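Local coordinates for membrane lipoprotein family protein (Aeropyrum pernix, PDB 4PEV) that probably serves as the extracellular solute-binding lipoprotein of an ABC transporter, holding adenosine as a nucleoside ligand for uptake, at residues Asp172-Ile177 and Thr218-Val223; Gly208-Asn213 and Gly414-Ala419. All coordinates share one frame; numbering follows the deposited sequence.

Contact 1 of 2, residues Asp172-Ile177 and Thr218-Val223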
loop_
_atom_site.group_PDB
_atom_site.type_symbol
_atom_site.label_atom_id
_atom_site.label_comp_id
_atom_site.label_asym_id
_atom_site.label_seq_id
_atom_site.Cartn_x
_atom_site.Cartn_y
_atom_site.Cartn_z
ATOM N N ASP C 172 4.402 -12.242 14.369
ATOM C CA ASP C 172 4.321 -12.176 15.816
ATOM C C ASP C 172 2.913 -12.403 16.299
ATOM O O ASP C 172 2.704 -13.091 17.296
ATOM C CB ASP C 172 4.813 -10.826 16.330
ATOM C CG ASP C 172 4.742 -10.720 17.838
ATOM O OD1 ASP C 172 5.433 -11.506 18.549
ATOM O OD2 ASP C 172 3.981 -9.843 18.309
ATOM N N ILE C 173 1.949 -11.821 15.600
ATOM C CA ILE C 173 0.545 -11.995 15.950
ATOM C C ILE C 173 0.133 -13.437 15.737
ATOM O O ILE C 173 -0.641 -13.978 16.512
ATOM C CB ILE C 173 -0.360 -11.089 15.114
ATOM C CG1 ILE C 173 -0.118 -9.626 15.477
ATOM C CG2 ILE C 173 -1.826 -11.450 15.322
ATOM C CD1 ILE C 173 -0.871 -8.640 14.598
ATOM N N ALA C 174 0.660 -14.063 14.693
ATOM C CA ALA C 174 0.345 -15.453 14.396
ATOM C C ALA C 174 0.972 -16.388 15.429
ATOM O O ALA C 174 0.362 -17.366 15.862
ATOM C CB ALA C 174 0.836 -15.800 13.004
ATOM N N ASN C 175 2.203 -16.086 15.816
ATOM C CA ASN C 175 2.844 -16.759 16.933
ATOM C C ASN C 175 2.024 -16.689 18.223
ATOM O O ASN C 175 1.817 -17.708 18.891
ATOM C CB ASN C 175 4.213 -16.135 17.178
ATOM C CG ASN C 175 5.129 -17.031 17.975
ATOM O OD1 ASN C 175 4.983 -18.254 17.952
ATOM N ND2 ASN C 175 6.095 -16.430 18.668
ATOM N N ASN C 176 1.552 -15.495 18.574
ATOM C CA ASN C 176 0.730 -15.341 19.778
ATOM C C ASN C 176 -0.605 -16.057 19.670
ATOM O O ASN C 176 -1.105 -16.586 20.662
ATOM C CB ASN C 176 0.470 -13.875 20.102
ATOM C CG ASN C 176 1.745 -13.091 20.281
ATOM O OD1 ASN C 176 2.680 -13.537 20.938
ATOM N ND2 ASN C 176 1.797 -11.918 19.678
ATOM N N ILE C 177 -1.191 -16.073 18.479
ATOM C CA ILE C 177 -2.442 -16.797 18.293
ATOM C C ILE C 177 -2.213 -18.287 18.520
ATOM O O ILE C 177 -3.020 -18.971 19.139
ATOM C CB ILE C 177 -3.057 -16.539 16.901
ATOM C CG1 ILE C 177 -3.599 -15.104 16.833
ATOM C CG2 ILE C 177 -4.175 -17.548 16.597
ATOM C CD1 ILE C 177 -4.150 -14.706 15.474
ATOM N N THR C 218 11.022 -19.538 15.530
ATOM C CA THR C 218 9.647 -19.908 15.208
ATOM C C THR C 218 9.620 -20.283 13.748
ATOM O O THR C 218 10.539 -19.928 13.017
ATOM C CB THR C 218 8.694 -18.735 15.455
ATOM O OG1 THR C 218 9.265 -17.529 14.926
ATOM C CG2 THR C 218 8.464 -18.560 16.947
ATOM N N ASP C 219 8.599 -21.016 13.319
ATOM C CA ASP C 219 8.485 -21.376 11.906
ATOM C C ASP C 219 7.106 -20.994 11.385
ATOM O O ASP C 219 6.338 -21.848 10.930
ATOM C CB ASP C 219 8.790 -22.868 11.679
ATOM C CG ASP C 219 8.875 -23.245 10.172
ATOM O OD1 ASP C 219 9.166 -22.384 9.304
ATOM O OD2 ASP C 219 8.642 -24.429 9.844
ATOM N N VAL C 220 6.804 -19.698 11.454
ATOM C CA VAL C 220 5.521 -19.175 10.999
ATOM C C VAL C 220 5.517 -19.178 9.485
ATOM O O VAL C 220 6.395 -18.584 8.867
ATOM C CB VAL C 220 5.282 -17.719 11.473
ATOM C CG1 VAL C 220 4.036 -17.133 10.819
ATOM C CG2 VAL C 220 5.183 -17.629 12.995
ATOM N N GLU C 221 4.523 -19.823 8.889
ATOM C CA GLU C 221 4.410 -19.881 7.434
ATOM C C GLU C 221 3.645 -18.694 6.870
ATOM O O GLU C 221 2.878 -18.060 7.586
ATOM C CB GLU C 221 3.731 -21.165 7.027
ATOM C CG GLU C 221 4.534 -22.366 7.456
ATOM C CD GLU C 221 3.988 -23.661 6.898
ATOM O OE1 GLU C 221 2.812 -23.695 6.455
ATOM O OE2 GLU C 221 4.746 -24.653 6.913
HETATM N N MSE C 222 3.874 -18.396 5.590
HETATM C CA MSE C 222 3.243 -17.253 4.930
HETATM C C MSE C 222 2.706 -17.649 3.581
HETATM O O MSE C 222 3.387 -18.284 2.787
HETATM C CB MSE C 222 4.208 -16.081 4.771
HETATM C CG MSE C 222 3.457 -14.770 4.493
HETATM SE SE MSE C 222 3.197 -14.365 2.558
HETATM C CE MSE C 222 5.047 -13.826 2.136
ATOM N N VAL C 223 1.465 -17.259 3.322
ATOM C CA VAL C 223 0.783 -17.591 2.083
ATOM C C VAL C 223 0.386 -16.312 1.387
ATOM O O VAL C 223 -0.365 -15.498 1.932
ATOM C CB VAL C 223 -0.475 -18.426 2.341
ATOM C CG1 VAL C 223 -1.239 -18.672 1.036
ATOM C CG2 VAL C 223 -0.076 -19.730 3.034
#
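N175 lays its terminal amide against the methyl of T218: OD1 and ND2 are about equally far from CG2, with ND2 at 3.6 Å from it, and the two side chains cross at about a right angle. The threonine offers its methyl here, while its hydroxyl and ND2 of N175 bond elsewhere. ND2 of N175 donates its bond to the hydroxyl of Y212, and OG1 of T218 pairs with OD1 of N213. T218 can do both jobs because its chi1 of 45° sets OG1 between the backbone N and the carbonyl carbon while CG2 stands beside the backbone N, facing the helix.

Two residues further on, V220 adds the second patch: with CG1 anti to the backbone N (chi1 172°), it sets that methyl 4.1 Å from CB of A174. The methyl of A174 is small enough for the valine to come near the helix, and it also touches V250 of strand 248-254. In the mixed sheet of this domain, helix 159-181 leads into strand 186-191, and helix 196-214 into strand 222-226 at the edge, an alternation consistent with the type I periplasmic-binding-protein fold of the family's clan. The residues T218 to E221 form the approach to that edge strand, and E221 is already paired by backbone bonds with A187. The backbone N of V220 bonds to OD1 of N213, the same oxygen that meets T218.

Contact 2 of 2, residues Gly208-Asn213 and Gly414-Ala419; sequences GVQYYN and GNLEAA
G414 comes first, packing its backbone beside the amide of Q210, its N 3.8 Å from NE2 of Q210, with no bond between these two donors. It closes helix 401-412 in a Schellman motif, and its positive phi of 80° suits glycine: a beta carbon would be jammed against the carbonyl oxygen of the residue before. Beyond N415, which turns away and bonds to E410, the chain enters a short 3-10 segment with L416, whose branched end does most of the touching. One methyl, CD2, sits against CB of Q210; the other, CD1, rests 4.0 Å from CA of Y211 and 4.2 Å from CD2 of its ring, which it meets obliquely. With CG beside its own backbone N (chi1 -52°), the leucine reaches helix 196-214 with both methyls and also packs on Y207 and L411. At the end of the segment A419 packs its methyl on I203 and Y207, and its backbone bonds to V396.

Q210 suits its place because a flexible aliphatic stem carries an amide that can both give and accept. Its chain bends at chi2 (-65°), bringing OE1 within 3.1 Å of ND2 of N213, nearly in line with the C=O bond at 170°, while NE2 bonds to the carbonyl oxygen of L411. Replacing Q210 by an alanine is likely to leave the L411 carbonyl and the N213 amide each without this partner. The hydroxyl of Y211 bonds to E383 of helix 375-389. The chemistry is therefore divided: apolar packing through L416 joins the segments, while the glutamine's amide links helix 196-214 to the C-terminal end of helix 401-412.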
loop_
_atom_site.group_PDB
_atom_site.type_symbol
_atom_site.label_atom_id
_atom_site.label_comp_id
_atom_site.label_asym_id
_atom_site.label_seq_id
_atom_site.Cartn_x
_atom_site.Cartn_y
_atom_site.Cartn_z
ATOM N N GLY C 208 10.272 -9.954 6.211
ATOM C CA GLY C 208 9.914 -9.614 7.585
ATOM C C GLY C 208 9.464 -10.800 8.414
ATOM O O GLY C 208 9.713 -10.844 9.604
ATOM N N VAL C 209 8.796 -11.762 7.789
ATOM C CA VAL C 209 8.334 -12.962 8.497
ATOM C C VAL C 209 9.515 -13.871 8.814
ATOM O O VAL C 209 9.600 -14.408 9.917
ATOM C CB VAL C 209 7.284 -13.760 7.678
ATOM C CG1 VAL C 209 7.073 -15.159 8.258
ATOM C CG2 VAL C 209 5.963 -13.001 7.606
ATOM N N GLN C 210 10.407 -14.061 7.841
ATOM C CA GLN C 210 11.574 -14.915 8.036
ATOM C C GLN C 210 12.517 -14.295 9.040
ATOM O O GLN C 210 13.158 -15.013 9.805
ATOM C CB GLN C 210 12.322 -15.139 6.731
ATOM C CG GLN C 210 11.560 -15.931 5.685
ATOM C CD GLN C 210 11.303 -17.351 6.126
ATOM O OE1 GLN C 210 10.602 -17.578 7.101
ATOM N NE2 GLN C 210 11.867 -18.311 5.411
ATOM N N TYR C 211 12.596 -12.966 9.035
ATOM C CA TYR C 211 13.424 -12.238 9.981
ATOM C C TYR C 211 12.944 -12.582 11.379
ATOM O O TYR C 211 13.720 -13.028 12.218
ATOM C CB TYR C 211 13.312 -10.739 9.713
ATOM C CG TYR C 211 14.268 -9.831 10.467
ATOM C CD1 TYR C 211 13.944 -9.345 11.731
ATOM C CD2 TYR C 211 15.465 -9.410 9.891
ATOM C CE1 TYR C 211 14.792 -8.488 12.411
ATOM C CE2 TYR C 211 16.320 -8.551 10.563
ATOM C CZ TYR C 211 15.974 -8.094 11.823
ATOM O OH TYR C 211 16.810 -7.244 12.515
ATOM N N TYR C 212 11.649 -12.407 11.605
ATOM C CA TYR C 212 11.024 -12.751 12.873
ATOM C C TYR C 212 11.322 -14.191 13.251
ATOM O O TYR C 212 11.857 -14.441 14.309
ATOM C CB TYR C 212 9.520 -12.538 12.796
ATOM C CG TYR C 212 8.833 -12.805 14.096
ATOM C CD1 TYR C 212 8.783 -11.842 15.083
ATOM C CD2 TYR C 212 8.252 -14.036 14.349
ATOM C CE1 TYR C 212 8.154 -12.088 16.285
ATOM C CE2 TYR C 212 7.620 -14.296 15.553
ATOM C CZ TYR C 212 7.574 -13.320 16.515
ATOM O OH TYR C 212 6.937 -13.582 17.704
ATOM N N ASN C 213 10.994 -15.125 12.364
ATOM C CA ASN C 213 11.298 -16.548 12.556
ATOM C C ASN C 213 12.723 -16.863 12.973
ATOM O O ASN C 213 12.930 -17.603 13.939
ATOM C CB ASN C 213 10.995 -17.321 11.285
ATOM C CG ASN C 213 9.522 -17.533 11.085
ATOM O OD1 ASN C 213 8.738 -17.471 12.026
ATOM N ND2 ASN C 213 9.136 -17.797 9.858
ATOM N N GLY C 414 15.136 -19.304 3.797
ATOM C CA GLY C 414 15.807 -18.705 4.949
ATOM C C GLY C 414 17.097 -17.969 4.627
ATOM O O GLY C 414 17.829 -17.541 5.533
ATOM N N ASN C 415 17.371 -17.804 3.340
ATOM C CA ASN C 415 18.505 -17.014 2.891
ATOM C C ASN C 415 18.084 -15.527 2.704
ATOM O O ASN C 415 17.840 -15.068 1.584
ATOM C CB ASN C 415 19.079 -17.662 1.619
ATOM C CG ASN C 415 20.135 -16.811 0.938
ATOM O OD1 ASN C 415 20.740 -15.923 1.547
ATOM N ND2 ASN C 415 20.348 -17.074 -0.349
ATOM N N LEU C 416 18.001 -14.786 3.813
ATOM C CA LEU C 416 17.516 -13.403 3.796
ATOM C C LEU C 416 18.388 -12.445 3.005
ATOM O O LEU C 416 17.882 -11.454 2.489
ATOM C CB LEU C 416 17.401 -12.819 5.200
ATOM C CG LEU C 416 16.632 -13.568 6.276
ATOM C CD1 LEU C 416 16.487 -12.678 7.509
ATOM C CD2 LEU C 416 15.284 -14.039 5.765
ATOM N N GLU C 417 19.690 -12.702 2.940
ATOM C CA GLU C 417 20.618 -11.740 2.324
ATOM C C GLU C 417 20.393 -11.577 0.805
ATOM O O GLU C 417 20.871 -10.609 0.208
ATOM C CB GLU C 417 22.077 -12.111 2.642
ATOM C CG GLU C 417 22.459 -11.947 4.119
ATOM C CD GLU C 417 23.766 -12.655 4.495
ATOM O OE1 GLU C 417 23.928 -13.028 5.683
ATOM O OE2 GLU C 417 24.639 -12.856 3.615
ATOM N N ALA C 418 19.645 -12.512 0.203
ATOM C CA ALA C 418 19.262 -12.446 -1.222
ATOM C C ALA C 418 18.471 -11.193 -1.571
ATOM O O ALA C 418 18.590 -10.685 -2.680
ATOM C CB ALA C 418 18.463 -13.683 -1.625
ATOM N N ALA C 419 17.666 -10.708 -0.626
ATOM C CA ALA C 419 16.831 -9.521 -0.822
ATOM C C ALA C 419 17.590 -8.188 -0.727
ATOM O O ALA C 419 17.061 -7.155 -1.140
ATOM C CB ALA C 419 15.685 -9.533 0.182
#

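Overall arrangement
Contacts 1 and 2 lie with their centres about 14 Å apart on the same side of the chain's centre, in the domain built on the mixed sheet. Along the chain their segments alternate: 172-177, 208-213, 218-223, then, after some 190 residues, 414-419. Helix 196-214 is the shared element: it supplies half of contact 2 and leads into the loop and strand start that form contact 1's second segment. Across the two, V220 O packs 3.5 Å from V209 CG1. The C-terminal tail is thus packed onto the same lobe as edge strand 222-226, away from the annotated adenosine site.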